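Long-range contact in probable brix-domain ribosomal biogenesis protein (Methanothermobacter thermautotrophicus, PDB 1W94), which probably takes part in ribosome biogenesis, as an archaeal Imp4-like protein, and probably binds ribosomal RNA: residues D119-R124 / M133-A138. Residues are numbered along the deposited sequence; the frame is centred on the assembly and turned at random.
Sequences DAWSIR and MELMDA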
ATOM      1  N   ASP A 119      -0.914  -0.182 -15.433  1.00 30.80           N
ATOM      2  CA  ASP A 119      -1.637   0.260 -14.225  1.00 30.53           C
ATOM      3  C   ASP A 119      -1.730  -0.885 -13.222  1.00 29.41           C
ATOM      4  O   ASP A 119      -2.790  -1.130 -12.628  1.00 29.71           O
ATOM      5  CB  ASP A 119      -3.043   0.768 -14.596  1.00 30.71           C
ATOM      6  CG  ASP A 119      -3.010   1.839 -15.682  1.00 32.87           C
ATOM      7  OD1 ASP A 119      -2.374   2.895 -15.436  1.00 34.21           O
ATOM      8  OD2 ASP A 119      -3.602   1.619 -16.777  1.00 33.13           O
ATOM      9  N   ALA A 120      -0.625  -1.609 -13.071  1.00 28.45           N
ATOM     10  CA  ALA A 120      -0.620  -2.901 -12.363  1.00 27.68           C
ATOM     11  C   ALA A 120       0.631  -3.119 -11.514  1.00 27.60           C
ATOM     12  O   ALA A 120       1.655  -2.475 -11.737  1.00 28.51           O
ATOM     13  CB  ALA A 120      -0.773  -4.042 -13.372  1.00 26.91           C
ATOM     14  N   TRP A 121       0.544  -4.012 -10.532  1.00 27.10           N
ATOM     15  CA  TRP A 121       1.697  -4.358  -9.729  1.00 27.13           C
ATOM     16  C   TRP A 121       2.422  -5.592 -10.254  1.00 27.88           C
ATOM     17  O   TRP A 121       1.826  -6.540 -10.808  1.00 27.54           O
ATOM     18  CB  TRP A 121       1.323  -4.562  -8.256  1.00 26.66           C
ATOM     19  CG  TRP A 121       0.783  -3.342  -7.590  1.00 27.45           C
ATOM     20  CD1 TRP A 121      -0.517  -2.970  -7.519  1.00 26.38           C
ATOM     21  CD2 TRP A 121       1.534  -2.321  -6.906  1.00 26.70           C
ATOM     22  NE1 TRP A 121      -0.634  -1.787  -6.818  1.00 27.68           N
ATOM     23  CE2 TRP A 121       0.612  -1.371  -6.439  1.00 27.04           C
ATOM     24  CE3 TRP A 121       2.910  -2.105  -6.670  1.00 26.81           C
ATOM     25  CZ2 TRP A 121       1.003  -0.226  -5.727  1.00 27.58           C
ATOM     26  CZ3 TRP A 121       3.297  -0.964  -5.921  1.00 26.38           C
ATOM     27  CH2 TRP A 121       2.362  -0.049  -5.493  1.00 26.68           C
ATOM     28  N   SER A 122       3.735  -5.559 -10.082  1.00 27.52           N
ATOM     29  CA  SER A 122       4.577  -6.696 -10.347  1.00 28.87           C
ATOM     30  C   SER A 122       5.171  -7.084  -8.991  1.00 28.76           C
ATOM     31  O   SER A 122       5.693  -6.217  -8.292  1.00 29.14           O
ATOM     32  CB  SER A 122       5.676  -6.244 -11.287  1.00 28.73           C
ATOM     33  OG  SER A 122       6.385  -7.328 -11.801  1.00 32.20           O
ATOM     34  N   ILE A 123       5.070  -8.355  -8.616  1.00 28.34           N
ATOM     35  CA  ILE A 123       5.692  -8.889  -7.404  1.00 28.34           C
ATOM     36  C   ILE A 123       6.827  -9.807  -7.756  1.00 29.01           C
ATOM     37  O   ILE A 123       6.667 -10.726  -8.575  1.00 28.75           O
ATOM     38  CB  ILE A 123       4.701  -9.680  -6.561  1.00 29.08           C
ATOM     39  CG1 ILE A 123       3.605  -8.742  -6.051  1.00 28.73           C
ATOM     40  CG2 ILE A 123       5.430 -10.383  -5.367  1.00 29.60           C
ATOM     41  CD1 ILE A 123       2.385  -9.455  -5.472  1.00 30.17           C
ATOM     42  N   ARG A 124       7.999  -9.565  -7.176  1.00 29.15           N
ATOM     43  CA  ARG A 124       9.110 -10.464  -7.434  1.00 29.76           C
ATOM     44  C   ARG A 124      10.019 -10.664  -6.231  1.00 28.93           C
ATOM     45  O   ARG A 124       9.953  -9.905  -5.278  1.00 27.19           O
ATOM     46  CB  ARG A 124       9.902 -10.008  -8.666  1.00 30.54           C
ATOM     47  CG  ARG A 124      11.076  -9.090  -8.368  1.00 34.30           C
ATOM     48  CD  ARG A 124      10.822  -7.680  -8.804  1.00 41.53           C
ATOM     49  NE  ARG A 124      12.051  -6.874  -8.841  1.00 45.97           N
ATOM     50  CZ  ARG A 124      12.093  -5.597  -9.214  1.00 46.40           C
ATOM     51  NH1 ARG A 124      10.979  -4.972  -9.598  1.00 46.48           N
ATOM     52  NH2 ARG A 124      13.250  -4.946  -9.205  1.00 46.36           N
HETATM   53  N   MSE A 133       7.464  -5.099  -4.665  1.00 27.82           N
HETATM   54  CA  MSE A 133       6.230  -4.817  -5.360  1.00 30.52           C
HETATM   55  C   MSE A 133       6.469  -3.548  -6.127  1.00 28.98           C
HETATM   56  O   MSE A 133       6.668  -2.486  -5.540  1.00 29.88           O
HETATM   57  CB  MSE A 133       5.061  -4.588  -4.408  1.00 29.17           C
HETATM   58  CG  MSE A 133       4.651  -5.798  -3.639  1.00 33.83           C
HETATM   59 SE   MSE A 133       3.089  -5.383  -2.565  1.00 42.16          SE
HETATM   60  CE  MSE A 133       1.790  -5.174  -3.944  1.00 36.19           C
ATOM     61  N   GLU A 134       6.458  -3.668  -7.440  1.00 28.22           N
ATOM     62  CA  GLU A 134       6.759  -2.553  -8.296  1.00 28.67           C
ATOM     63  C   GLU A 134       5.545  -2.168  -9.136  1.00 27.77           C
ATOM     64  O   GLU A 134       4.916  -3.011  -9.773  1.00 27.14           O
ATOM     65  CB  GLU A 134       7.908  -2.900  -9.208  1.00 28.70           C
ATOM     66  CG  GLU A 134       8.075  -1.926 -10.342  1.00 32.74           C
ATOM     67  CD  GLU A 134       9.512  -1.773 -10.714  1.00 37.96           C
ATOM     68  OE1 GLU A 134      10.214  -2.808 -10.741  1.00 40.06           O
ATOM     69  OE2 GLU A 134       9.938  -0.620 -10.958  1.00 41.79           O
ATOM     70  N   LEU A 135       5.250  -0.883  -9.135  1.00 26.52           N
ATOM     71  CA  LEU A 135       4.152  -0.356  -9.912  1.00 27.07           C
ATOM     72  C   LEU A 135       4.580  -0.229 -11.371  1.00 28.24           C
ATOM     73  O   LEU A 135       5.649   0.335 -11.673  1.00 27.95           O
ATOM     74  CB  LEU A 135       3.708   1.009  -9.353  1.00 26.43           C
ATOM     75  CG  LEU A 135       2.528   1.703 -10.038  1.00 25.72           C
ATOM     76  CD1 LEU A 135       1.336   0.783  -9.976  1.00 25.40           C
ATOM     77  CD2 LEU A 135       2.219   3.052  -9.364  1.00 23.33           C
HETATM   78  N   MSE A 136       3.753  -0.785 -12.263  1.00 29.15           N
HETATM   79  CA  MSE A 136       3.897  -0.610 -13.687  1.00 29.20           C
HETATM   80  C   MSE A 136       2.890   0.451 -14.094  1.00 28.58           C
HETATM   81  O   MSE A 136       1.728   0.392 -13.700  1.00 26.30           O
HETATM   82  CB  MSE A 136       3.603  -1.916 -14.433  1.00 30.97           C
HETATM   83  CG  MSE A 136       4.483  -3.113 -14.039  1.00 37.79           C
HETATM   84 SE   MSE A 136       6.411  -2.684 -14.048  1.00 53.71          SE
HETATM   85  CE  MSE A 136       6.831  -2.950 -15.863  1.00 48.13           C
ATOM     86  N   ASP A 137       3.321   1.410 -14.906  1.00 27.90           N
ATOM     87  CA  ASP A 137       2.441   2.529 -15.262  1.00 28.58           C
ATOM     88  C   ASP A 137       1.498   2.234 -16.448  1.00 27.88           C
ATOM     89  O   ASP A 137       1.414   1.091 -16.926  1.00 27.70           O
ATOM     90  CB  ASP A 137       3.238   3.831 -15.469  1.00 28.70           C
ATOM     91  CG  ASP A 137       4.175   3.775 -16.648  1.00 30.07           C
ATOM     92  OD1 ASP A 137       3.949   2.984 -17.609  1.00 28.07           O
ATOM     93  OD2 ASP A 137       5.159   4.551 -16.608  1.00 33.70           O
ATOM     94  N   ALA A 138       0.799   3.267 -16.912  1.00 27.49           N
ATOM     95  CA  ALA A 138      -0.195   3.135 -17.993  1.00 27.41           C
ATOM     96  C   ALA A 138       0.386   2.612 -19.300  1.00 27.87           C
ATOM     97  O   ALA A 138      -0.359   2.274 -20.215  1.00 27.83           O
ATOM     98  CB  ALA A 138      -0.888   4.470 -18.237  1.00 26.90           C
TER
HETATM   99  O   HOH W   1      -3.376   2.265 -19.431  1.00 37.87           O
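The Trp121 indole lies between Leu135 and Met133 of the neighbouring strand. CB of Leu135 sits over one face, 4.2 Å from the centroid of the six-membered ring, a CH-pi contact. The terminal CE of selenomethionine Met133 comes over the opposite face, offset toward the rim, 4.1 Å from Trp121 CD2. Trp121 turns its CG beside its backbone N (chi1 -63°), which carries the benzo edge across the neighbouring backbone, with CE3 3.6 Å from Leu135 N. Further along, Ile123 CG1 lies alongside Met133 CG. Ile24 of helix 12-25 touches both Trp121 and Leu135. Strands 120-124 and 131-136 form an antiparallel beta hairpin within the Brix domain. Ser122 and Glu134 are a hydrogen-bonded pair; both of their N-H...O bonds are 2.8 Å, between Ser122 N and Glu134 O and between Glu134 N and Ser122 O. Met136 N gives a bond of 2.7 Å to Ala120 O. Asp119 and Ala120 both face Met136, a G1 beta bulge at the start of the first strand. Asp119 N bonds to Asp137 O from above its carbonyl plane. The Asp119 carboxylate reaches Ala138 through a water that donates to Asp119 OD2 and Ala138 O, while OD1 accepts from Ala88 N. On the face shared by Ser122 and Glu134, Arg124 NH1 makes a salt bridge of 2.6 Å to Glu134 OE1. The carboxylate oxygen is met on its anti side, 23° out of the carboxylate plane, and lies close to the guanidinium plane; the two flat groups are 25° apart. With an alanine in place of Glu134, the Arg124 guanidinium would probably lose its carboxylate partner and be free to turn. Strand 145-154 continues the sheet beyond Met133, which bonds through its backbone to Leu147.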